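Local coordinates for alanine glyoxylate transaminase (Thermococcus litoralis, PDB 2ZC0), which probably transfers the amino group of alanine to glyoxylate as a homodimeric, pyridoxal phosphate-dependent aminotransferase of class I, at residues Met70-Asn75 / Asp276-Ala281; Asn75-Leu80 / Ser283-Leu288; Glu79-Leu84 / Ile101-Gly106. All coordinates share one frame; numbering follows the deposited sequence.

Contact 1: residues Met70-Asn75 / Asp276-Ala281. With PMP (4'-deoxy-4'-aminopyridoxal-5'-phosphate), chain I.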
loop_
_atom_site.group_PDB
_atom_site.type_symbol
_atom_site.label_atom_id
_atom_site.label_comp_id
_atom_site.label_asym_id
_atom_site.label_seq_id
_atom_site.Cartn_x
_atom_site.Cartn_y
_atom_site.Cartn_z
ATOM N N MET A 70 27.385 -2.960 23.933
ATOM C CA MET A 70 26.797 -1.755 23.370
ATOM C C MET A 70 26.301 -1.889 21.933
ATOM O O MET A 70 26.447 -2.932 21.293
ATOM C CB MET A 70 27.817 -0.613 23.428
ATOM C CG MET A 70 28.340 -0.249 24.820
ATOM S SD MET A 70 29.378 1.248 24.750
ATOM C CE MET A 70 30.945 0.589 24.236
ATOM N N TYR A 71 25.707 -0.816 21.425
ATOM C CA TYR A 71 25.238 -0.813 20.052
ATOM C C TYR A 71 26.424 -1.056 19.135
ATOM O O TYR A 71 27.580 -0.900 19.536
ATOM C CB TYR A 71 24.617 0.538 19.697
ATOM C CG TYR A 71 23.291 0.796 20.359
ATOM C CD1 TYR A 71 22.247 -0.121 20.240
ATOM C CD2 TYR A 71 23.053 1.991 21.048
ATOM C CE1 TYR A 71 21.002 0.144 20.777
ATOM C CE2 TYR A 71 21.811 2.267 21.591
ATOM C CZ TYR A 71 20.789 1.338 21.449
ATOM O OH TYR A 71 19.551 1.592 21.968
ATOM N N THR A 72 26.127 -1.425 17.897
ATOM C CA THR A 72 27.146 -1.663 16.879
ATOM C C THR A 72 26.617 -0.943 15.645
ATOM O O THR A 72 25.458 -0.563 15.612
ATOM C CB THR A 72 27.267 -3.174 16.547
ATOM O OG1 THR A 72 28.435 -3.406 15.754
ATOM C CG2 THR A 72 26.076 -3.632 15.749
ATOM N N PRO A 73 27.464 -0.706 14.640
ATOM C CA PRO A 73 26.914 -0.032 13.462
ATOM C C PRO A 73 25.791 -0.914 12.888
ATOM O O PRO A 73 25.842 -2.144 12.993
ATOM C CB PRO A 73 28.115 0.060 12.524
ATOM C CG PRO A 73 29.266 0.246 13.484
ATOM C CD PRO A 73 28.939 -0.710 14.626
ATOM N N ALA A 74 24.782 -0.286 12.292
ATOM C CA ALA A 74 23.648 -1.014 11.724
ATOM C C ALA A 74 24.068 -2.224 10.887
ATOM O O ALA A 74 23.425 -3.268 10.937
ATOM C CB ALA A 74 22.781 -0.069 10.888
ATOM N N ASN A 75 25.140 -2.090 10.118
ATOM C CA ASN A 75 25.593 -3.202 9.290
ATOM C C ASN A 75 26.479 -4.221 10.008
ATOM O O ASN A 75 26.915 -5.184 9.394
ATOM C CB ASN A 75 26.331 -2.688 8.056
ATOM C CG ASN A 75 27.409 -1.687 8.396
ATOM O OD1 ASN A 75 28.189 -1.294 7.536
ATOM N ND2 ASN A 75 27.457 -1.263 9.650
ATOM N N ASP A 276 15.748 -2.935 13.637
ATOM C CA ASP A 276 16.367 -3.800 14.651
ATOM C C ASP A 276 17.511 -3.090 15.390
ATOM O O ASP A 276 17.970 -3.565 16.416
ATOM C CB ASP A 276 16.898 -5.130 14.062
ATOM C CG ASP A 276 18.095 -4.949 13.139
ATOM O OD1 ASP A 276 18.929 -4.065 13.384
ATOM O OD2 ASP A 276 18.217 -5.723 12.168
ATOM N N PHE A 277 17.916 -1.932 14.875
ATOM C CA PHE A 277 19.027 -1.128 15.399
ATOM C C PHE A 277 20.328 -1.823 15.011
ATOM O O PHE A 277 21.155 -1.259 14.299
ATOM C CB PHE A 277 18.975 -0.920 16.924
ATOM C CG PHE A 277 19.556 0.406 17.356
ATOM C CD1 PHE A 277 18.721 1.464 17.711
ATOM C CD2 PHE A 277 20.934 0.630 17.318
ATOM C CE1 PHE A 277 19.245 2.723 18.016
ATOM C CE2 PHE A 277 21.468 1.890 17.621
ATOM C CZ PHE A 277 20.622 2.937 17.970
ATOM N N CYS A 278 20.508 -3.050 15.482
ATOM C CA CYS A 278 21.684 -3.837 15.113
ATOM C C CYS A 278 21.545 -5.251 15.632
ATOM O O CYS A 278 20.737 -5.524 16.512
ATOM C CB CYS A 278 22.983 -3.224 15.663
ATOM S SG CYS A 278 23.163 -3.309 17.445
ATOM N N ALA A 279 22.320 -6.151 15.039
ATOM C CA ALA A 279 22.353 -7.552 15.455
ATOM C C ALA A 279 22.990 -7.514 16.851
ATOM O O ALA A 279 23.715 -6.569 17.180
ATOM C CB ALA A 279 23.226 -8.351 14.488
ATOM N N PRO A 280 22.734 -8.530 17.685
ATOM C CA PRO A 280 23.267 -8.632 19.053
ATOM C C PRO A 280 24.795 -8.519 19.102
ATOM O O PRO A 280 25.494 -9.257 18.410
ATOM C CB PRO A 280 22.793 -10.020 19.507
ATOM C CG PRO A 280 21.591 -10.279 18.657
ATOM C CD PRO A 280 21.999 -9.750 17.317
ATOM N N ALA A 281 25.308 -7.609 19.924
ATOM C CA ALA A 281 26.750 -7.409 20.041
ATOM C C ALA A 281 27.467 -8.676 20.498
ATOM O O ALA A 281 28.493 -9.063 19.923
ATOM C CB ALA A 281 27.045 -6.271 21.007
HETATM N N1 PMP I . 12.997 4.047 22.584
HETATM C C2 PMP I . 13.718 5.139 22.931
HETATM C C2A PMP I . 12.929 6.372 23.385
HETATM C C3 PMP I . 15.137 5.132 22.881
HETATM O O3 PMP I . 15.833 6.266 23.242
HETATM C C4 PMP I . 15.813 3.929 22.438
HETATM C C4A PMP I . 17.356 3.917 22.386
HETATM N N4A PMP I . 17.897 3.663 21.054
HETATM C C5 PMP I . 14.932 2.716 22.054
HETATM C C6 PMP I . 13.529 2.841 22.146
HETATM C C5A PMP I . 15.528 1.385 21.581
HETATM O O4P PMP I . 15.942 0.888 22.475
HETATM P P PMP I . 16.578 -0.619 22.140
HETATM O O1P PMP I . 15.959 -2.073 23.169
HETATM O O2P PMP I . 18.446 -0.428 22.493
HETATM O O3P PMP I . 16.380 -1.131 20.410
HETATM O O HOH W 1 23.211 0.705 14.447
HETATM O O HOH W 2 24.271 -5.330 12.865
#

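Contact 2: residues Asn75-Leu80 / Ser283-Leu288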
loop_
_atom_site.group_PDB
_atom_site.type_symbol
_atom_site.label_atom_id
_atom_site.label_comp_id
_atom_site.label_asym_id
_atom_site.label_seq_id
_atom_site.Cartn_x
_atom_site.Cartn_y
_atom_site.Cartn_z
ATOM N N ASN A 75 25.140 -2.090 10.118
ATOM C CA ASN A 75 25.593 -3.202 9.290
ATOM C C ASN A 75 26.479 -4.221 10.008
ATOM O O ASN A 75 26.915 -5.184 9.394
ATOM C CB ASN A 75 26.331 -2.688 8.056
ATOM C CG ASN A 75 27.409 -1.687 8.396
ATOM O OD1 ASN A 75 28.189 -1.294 7.536
ATOM N ND2 ASN A 75 27.457 -1.263 9.650
ATOM N N GLY A 76 26.739 -4.018 11.296
ATOM C CA GLY A 76 27.574 -4.956 12.024
ATOM C C GLY A 76 29.004 -4.474 12.182
ATOM O O GLY A 76 29.508 -3.761 11.320
ATOM N N ILE A 77 29.664 -4.856 13.273
ATOM C CA ILE A 77 31.037 -4.424 13.498
ATOM C C ILE A 77 31.909 -4.772 12.297
ATOM O O ILE A 77 31.778 -5.849 11.710
ATOM C CB ILE A 77 31.646 -5.060 14.773
ATOM C CG1 ILE A 77 31.463 -6.575 14.747
ATOM C CG2 ILE A 77 30.995 -4.467 16.026
ATOM C CD1 ILE A 77 31.974 -7.255 16.008
ATOM N N PRO A 78 32.818 -3.857 11.915
ATOM C CA PRO A 78 33.724 -4.048 10.774
ATOM C C PRO A 78 34.545 -5.343 10.800
ATOM O O PRO A 78 34.742 -5.973 9.762
ATOM C CB PRO A 78 34.612 -2.802 10.822
ATOM C CG PRO A 78 33.735 -1.773 11.488
ATOM C CD PRO A 78 33.060 -2.559 12.577
ATOM N N GLU A 79 35.032 -5.736 11.975
ATOM C CA GLU A 79 35.839 -6.951 12.082
ATOM C C GLU A 79 35.065 -8.183 11.602
ATOM O O GLU A 79 35.599 -8.999 10.857
ATOM C CB GLU A 79 36.297 -7.187 13.535
ATOM C CG GLU A 79 36.889 -5.971 14.253
ATOM C CD GLU A 79 35.860 -4.885 14.511
ATOM O OE1 GLU A 79 34.703 -5.228 14.833
ATOM O OE2 GLU A 79 36.206 -3.693 14.401
ATOM N N LEU A 80 33.810 -8.307 12.033
ATOM C CA LEU A 80 32.959 -9.436 11.650
ATOM C C LEU A 80 32.729 -9.456 10.137
ATOM O O LEU A 80 32.815 -10.502 9.498
ATOM C CB LEU A 80 31.603 -9.352 12.362
ATOM C CG LEU A 80 30.995 -10.662 12.885
ATOM C CD1 LEU A 80 29.561 -10.430 13.306
ATOM C CD2 LEU A 80 31.065 -11.742 11.826
ATOM N N SER A 283 26.552 -11.780 20.181
ATOM C CA SER A 283 26.549 -12.795 19.139
ATOM C C SER A 283 27.551 -12.456 18.052
ATOM O O SER A 283 28.179 -13.347 17.472
ATOM C CB SER A 283 25.160 -12.930 18.524
ATOM O OG SER A 283 24.190 -13.220 19.513
ATOM N N GLN A 284 27.709 -11.168 17.775
ATOM C CA GLN A 284 28.640 -10.753 16.736
ATOM C C GLN A 284 30.081 -11.018 17.178
ATOM O O GLN A 284 30.880 -11.572 16.426
ATOM C CB GLN A 284 28.452 -9.266 16.403
ATOM C CG GLN A 284 27.111 -8.902 15.750
ATOM C CD GLN A 284 27.090 -7.465 15.268
ATOM O OE1 GLN A 284 26.249 -6.658 15.693
ATOM N NE2 GLN A 284 28.022 -7.131 14.375
ATOM N N TYR A 285 30.407 -10.626 18.403
ATOM C CA TYR A 285 31.749 -10.829 18.924
ATOM C C TYR A 285 32.059 -12.317 19.105
ATOM O O TYR A 285 33.162 -12.765 18.789
ATOM C CB TYR A 285 31.925 -10.044 20.230
ATOM C CG TYR A 285 32.336 -8.608 19.981
ATOM C CD1 TYR A 285 33.573 -8.317 19.415
ATOM C CD2 TYR A 285 31.475 -7.545 20.264
ATOM C CE1 TYR A 285 33.951 -7.012 19.130
ATOM C CE2 TYR A 285 31.842 -6.226 19.982
ATOM C CZ TYR A 285 33.087 -5.973 19.411
ATOM O OH TYR A 285 33.468 -4.686 19.096
ATOM N N ILE A 286 31.081 -13.080 19.588
ATOM C CA ILE A 286 31.263 -14.516 19.754
ATOM C C ILE A 286 31.614 -15.121 18.391
ATOM O O ILE A 286 32.516 -15.957 18.281
ATOM C CB ILE A 286 29.983 -15.205 20.281
ATOM C CG1 ILE A 286 29.761 -14.881 21.761
ATOM C CG2 ILE A 286 30.093 -16.720 20.105
ATOM C CD1 ILE A 286 28.569 -15.613 22.360
ATOM N N ALA A 287 30.888 -14.694 17.359
ATOM C CA ALA A 287 31.092 -15.171 15.990
ATOM C C ALA A 287 32.428 -14.708 15.421
ATOM O O ALA A 287 33.042 -15.400 14.605
ATOM C CB ALA A 287 29.952 -14.678 15.087
ATOM N N LEU A 288 32.864 -13.526 15.848
ATOM C CA LEU A 288 34.124 -12.963 15.389
ATOM C C LEU A 288 35.304 -13.800 15.878
ATOM O O LEU A 288 36.218 -14.101 15.110
ATOM C CB LEU A 288 34.278 -11.524 15.882
ATOM C CG LEU A 288 35.607 -10.848 15.532
ATOM C CD1 LEU A 288 35.814 -10.842 14.024
ATOM C CD2 LEU A 288 35.609 -9.440 16.084
#

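Contact 3: residues Glu79-Leu84 / Ile101-Gly106. With PMP (4'-deoxy-4'-aminopyridoxal-5'-phosphate), chain F.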
loop_
_atom_site.group_PDB
_atom_site.type_symbol
_atom_site.label_atom_id
_atom_site.label_comp_id
_atom_site.label_asym_id
_atom_site.label_seq_id
_atom_site.Cartn_x
_atom_site.Cartn_y
_atom_site.Cartn_z
ATOM N N GLU A 79 35.032 -5.736 11.975
ATOM C CA GLU A 79 35.839 -6.951 12.082
ATOM C C GLU A 79 35.065 -8.183 11.602
ATOM O O GLU A 79 35.599 -8.999 10.857
ATOM C CB GLU A 79 36.297 -7.187 13.535
ATOM C CG GLU A 79 36.889 -5.971 14.253
ATOM C CD GLU A 79 35.860 -4.885 14.511
ATOM O OE1 GLU A 79 34.703 -5.228 14.833
ATOM O OE2 GLU A 79 36.206 -3.693 14.401
ATOM N N LEU A 80 33.810 -8.307 12.033
ATOM C CA LEU A 80 32.959 -9.436 11.650
ATOM C C LEU A 80 32.729 -9.456 10.137
ATOM O O LEU A 80 32.815 -10.502 9.498
ATOM C CB LEU A 80 31.603 -9.352 12.362
ATOM C CG LEU A 80 30.995 -10.662 12.885
ATOM C CD1 LEU A 80 29.561 -10.430 13.306
ATOM C CD2 LEU A 80 31.065 -11.742 11.826
ATOM N N ARG A 81 32.424 -8.296 9.569
ATOM C CA ARG A 81 32.193 -8.206 8.140
ATOM C C ARG A 81 33.443 -8.658 7.378
ATOM O O ARG A 81 33.343 -9.372 6.381
ATOM C CB ARG A 81 31.799 -6.770 7.753
ATOM C CG ARG A 81 30.306 -6.433 7.973
ATOM C CD ARG A 81 30.123 -4.994 8.460
ATOM N NE ARG A 81 30.953 -4.067 7.696
ATOM C CZ ARG A 81 31.332 -2.870 8.125
ATOM N NH1 ARG A 81 32.085 -2.106 7.353
ATOM N NH2 ARG A 81 30.970 -2.440 9.326
ATOM N N GLU A 82 34.619 -8.261 7.858
ATOM C CA GLU A 82 35.863 -8.660 7.205
ATOM C C GLU A 82 36.092 -10.165 7.357
ATOM O O GLU A 82 36.430 -10.846 6.389
ATOM C CB GLU A 82 37.046 -7.870 7.780
ATOM C CG GLU A 82 37.038 -6.402 7.374
ATOM C CD GLU A 82 38.022 -5.549 8.160
ATOM O OE1 GLU A 82 38.184 -4.358 7.812
ATOM O OE2 GLU A 82 38.626 -6.063 9.129
ATOM N N GLU A 83 35.891 -10.694 8.558
ATOM C CA GLU A 83 36.077 -12.125 8.773
ATOM C C GLU A 83 35.107 -12.962 7.943
ATOM O O GLU A 83 35.490 -14.001 7.409
ATOM C CB GLU A 83 35.941 -12.472 10.257
ATOM C CG GLU A 83 37.212 -12.207 11.048
ATOM C CD GLU A 83 38.359 -13.122 10.634
ATOM O OE1 GLU A 83 39.527 -12.668 10.673
ATOM O OE2 GLU A 83 38.095 -14.298 10.279
ATOM N N LEU A 84 33.859 -12.507 7.831
ATOM C CA LEU A 84 32.851 -13.220 7.047
ATOM C C LEU A 84 33.214 -13.212 5.577
ATOM O O LEU A 84 32.968 -14.182 4.856
ATOM C CB LEU A 84 31.478 -12.577 7.227
ATOM C CG LEU A 84 30.781 -12.927 8.535
ATOM C CD1 LEU A 84 29.517 -12.103 8.701
ATOM C CD2 LEU A 84 30.463 -14.430 8.522
ATOM N N ILE A 101 28.348 -6.509 2.997
ATOM C CA ILE A 101 27.795 -7.473 3.932
ATOM C C ILE A 101 27.051 -6.722 5.025
ATOM O O ILE A 101 27.592 -5.807 5.628
ATOM C CB ILE A 101 28.911 -8.353 4.569
ATOM C CG1 ILE A 101 29.491 -9.307 3.514
ATOM C CG2 ILE A 101 28.362 -9.120 5.762
ATOM C CD1 ILE A 101 30.594 -10.235 4.052
ATOM N N VAL A 102 25.796 -7.095 5.245
ATOM C CA VAL A 102 24.966 -6.475 6.271
ATOM C C VAL A 102 24.550 -7.577 7.251
ATOM O O VAL A 102 23.844 -8.512 6.866
ATOM C CB VAL A 102 23.680 -5.833 5.665
ATOM C CG1 VAL A 102 22.871 -5.144 6.757
ATOM C CG2 VAL A 102 24.055 -4.848 4.568
ATOM N N ILE A 103 25.016 -7.454 8.498
ATOM C CA ILE A 103 24.726 -8.398 9.576
ATOM C C ILE A 103 23.313 -8.140 10.072
ATOM O O ILE A 103 23.022 -7.088 10.658
ATOM C CB ILE A 103 25.674 -8.231 10.792
ATOM C CG1 ILE A 103 27.133 -8.326 10.342
ATOM C CG2 ILE A 103 25.382 -9.301 11.844
ATOM C CD1 ILE A 103 27.426 -9.518 9.487
ATOM N N THR A 104 22.459 -9.132 9.856
ATOM C CA THR A 104 21.057 -9.069 10.207
ATOM C C THR A 104 20.715 -10.049 11.323
ATOM O O THR A 104 21.563 -10.837 11.760
ATOM C CB THR A 104 20.206 -9.406 8.967
ATOM O OG1 THR A 104 20.586 -10.695 8.474
ATOM C CG2 THR A 104 20.437 -8.386 7.871
ATOM N N ILE A 105 19.468 -9.987 11.783
ATOM C CA ILE A 105 18.970 -10.866 12.838
ATOM C C ILE A 105 18.667 -12.211 12.184
ATOM O O ILE A 105 17.507 -12.553 11.949
ATOM C CB ILE A 105 17.665 -10.288 13.469
ATOM C CG1 ILE A 105 17.946 -8.916 14.089
ATOM C CG2 ILE A 105 17.129 -11.230 14.533
ATOM C CD1 ILE A 105 18.988 -8.934 15.193
ATOM N N GLY A 106 19.720 -12.953 11.851
ATOM C CA GLY A 106 19.553 -14.251 11.210
ATOM C C GLY A 106 19.178 -14.157 9.740
ATOM O O GLY A 106 19.055 -13.064 9.193
HETATM N N1 PMP F . 16.405 -19.866 5.419
HETATM C C2 PMP F . 16.028 -21.162 5.492
HETATM C C2A PMP F . 15.825 -21.898 4.166
HETATM C C3 PMP F . 15.839 -21.808 6.744
HETATM O O3 PMP F . 15.448 -23.139 6.779
HETATM C C4 PMP F . 16.048 -21.051 7.956
HETATM C C4A PMP F . 15.842 -21.757 9.310
HETATM N N4A PMP F . 14.774 -21.168 10.117
HETATM C C5 PMP F . 16.474 -19.575 7.813
HETATM C C6 PMP F . 16.635 -19.038 6.513
HETATM C C5A PMP F . 16.733 -18.659 9.023
HETATM O O4P PMP F . 17.611 -19.045 9.577
HETATM P P PMP F . 17.994 -18.051 10.865
HETATM O O1P PMP F . 19.625 -17.086 10.794
HETATM O O2P PMP F . 18.133 -19.229 12.362
HETATM O O3P PMP F . 16.705 -16.827 11.232
#

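Contact 1: residues Met70-Asn75 / Asp276-Ala281
An offset (parallel-displaced) stack of Tyr71 on Phe277 joins two loops at the dimer interface of this aminotransferase of fold class I, where one subunit completes the cofactor site of the other. Residues Met70-Asn75 lie ahead of helix 78-91, and Asp276-Ala281 lead into helix 281-292. The ring centroids of Tyr71 and Phe277 are 3.8 Å apart, with the planes at 17°. Their overlap is uneven: CE2 of Phe277 lies over the middle of the tyrosine ring, whereas CE1 of Tyr71 sits nearer the rim of the phenylalanine ring.

The stack probably helps to fix the tyrosine ring, whose hydroxyl meets the cofactor. Tyr71 OH accepts a hydrogen bond of 2.8 Å from PMP N4A and donates one to the phosphate oxygen O2P, the latter modelled so short that its length is doubtful. One hydroxyl therefore lies between the amine and the phosphate of the same 4'-deoxy-4'-aminopyridoxal-5'-phosphate, while Phe277 CE1 comes within 3.5 Å of N4A. The same cofactor is bound by Tyr217, Thr244 and Thr108 of the second subunit, and Asp43 of that subunit takes the N-H of Tyr71.

Away from the rings, small side chains and waters meet the backbone. With its SG placed between backbone N and carbonyl carbon (chi1 69°), Cys278 receives a weak hydrogen bond from Thr72 N to SG, 3.5 Å long and bent to 145°. The CB of Ala281 rests against the carbonyl O of Met70 at 3.4 Å, and Ala74 CA points a C-H at Phe277 O, 3.6 Å away. One water lies close to the carbonyl oxygens of both Thr72 and Phe277. A second stitches the far end, donating to Ala74 O at 2.9 Å and accepting from Ala279 N at 3.0 Å.

Contact 2: residues Asn75-Leu80 / Ser283-Leu288
CG1 of Ile77 stands between its own backbone N and carbonyl carbon (chi1 52°), and a fully extended chi2 of -177° then carries CD1 out over the ring of Tyr285. The result is a CH-pi contact, with CD1 of Ile77 3.8 Å from the Tyr285 centroid and 13° off the ring normal. Leu288, its CG anti to the backbone N, spreads its two methyls over the first turn of helix 78-91: CD2 meets Glu79 CB at 3.5 Å, and CD1 lies 3.8 Å from Leu80 N. Leu80, on helix 78-91, sets its CD1 3.5 Å from Gln284 CB, the two side chains crossing at about a right angle.

Here a helix start packs against the side of another helix. Ile77 holds the N-cap position, and the extended side chain of Gln284 brings its amide up to the turn before it, beside Gly76 CA and Ile77 N. A CB on Gly76 would crowd both that amide and the preceding carbonyl. With an alanine here in place of Gln284, the amide is gone, and a gap would probably open beside Gly76 while Leu80 CD1 kept only CB of this side chain to rest on. Polar ends fare differently: Glu79 OE1 is buried without a partner in the model, whereas Tyr285 OH is hydrogen-bonded to Lys67.

Helix 281-292 also packs on helix 51-64: Tyr285 touches Val61, and Ile286 lies on Leu54, Ile57 and Ala58.

Contact 3: residues Glu79-Leu84 / Ile101-Gly106
Leu84 and Arg81 of helix 78-91 pack on Ile103 and Ile101 of strand 101-104, the outermost strand, within this chain, of the mixed sheet at the centre of the pyridoxal phosphate-binding fold. Helix and strand segments run at 114° to each other, their axes 9.0 Å apart at closest approach. Alternation does the sorting: Ile101 and Ile103 direct their side chains toward the helix, while Val102 between them points the other way.

The apolar grip is tightest where Leu84 CD1 meets Ile103 CD1 at 3.4 Å, nearer than methyls usually sit. Leu84 CB also takes Ile101 CD1 at 4.0 Å, and Leu80 CD1 reaches Ile103 CG1 more loosely at 4.4 Å. Arg81 contributes its aliphatic part, with CG lying 3.6 Å from the carbonyl O of Ile101 and 4.0 Å from Ile101 CG2. Bends at chi2 and chi3, the second at 45°, turn the rest of the arginine back toward its own helix start, where NH2 is hydrogen-bonded to Gly76 O and NE makes a weak bond to Pro98 O. A buried arginine thus serves as hydrocarbon at its base and as a polar clasp at its tip.

Beyond the packed part the strand gives way to the cofactor pocket. Ile105 centres an inverse gamma turn, and Thr104 OG1 donates to Gly106 O at 2.9 Å, tilted 34° from the carbonyl plane. Gly106, with positive phi, lines the PMP pocket of this same subunit.

Helix 262-272 packs on Val102 through Leu265 and Leu269. Strand 256-259 runs antiparallel alongside strand 101-104, and its Trp257 touches both Leu84 and Ile101, joining the sheet to the helix that flanks its edge.

How the contacts relate
Contacts 2 and 3 are buried, and both use helix 78-91: contact 2 sets its start against helix 281-292, and contact 3 sets Leu80, which both contacts use, with Arg81 and Leu84 against strand 101-104. Contact 1 is only partly buried and joins the loops that lead into helices 78-91 and 281-292. The chemistry follows the place. At the dimer interface, contact 1 relies on aromatic stacking, waters and cofactor bonds; contacts 2 and 3 rely mainly on apolar packing. Asn75, common to contacts 1 and 2, is probably hydrogen-bonded through its O to Ile103 N of contact 3. Contact 1 touches the second subunit's cofactor, whereas in contact 3 only the loop end at Gly106 reaches this subunit's own.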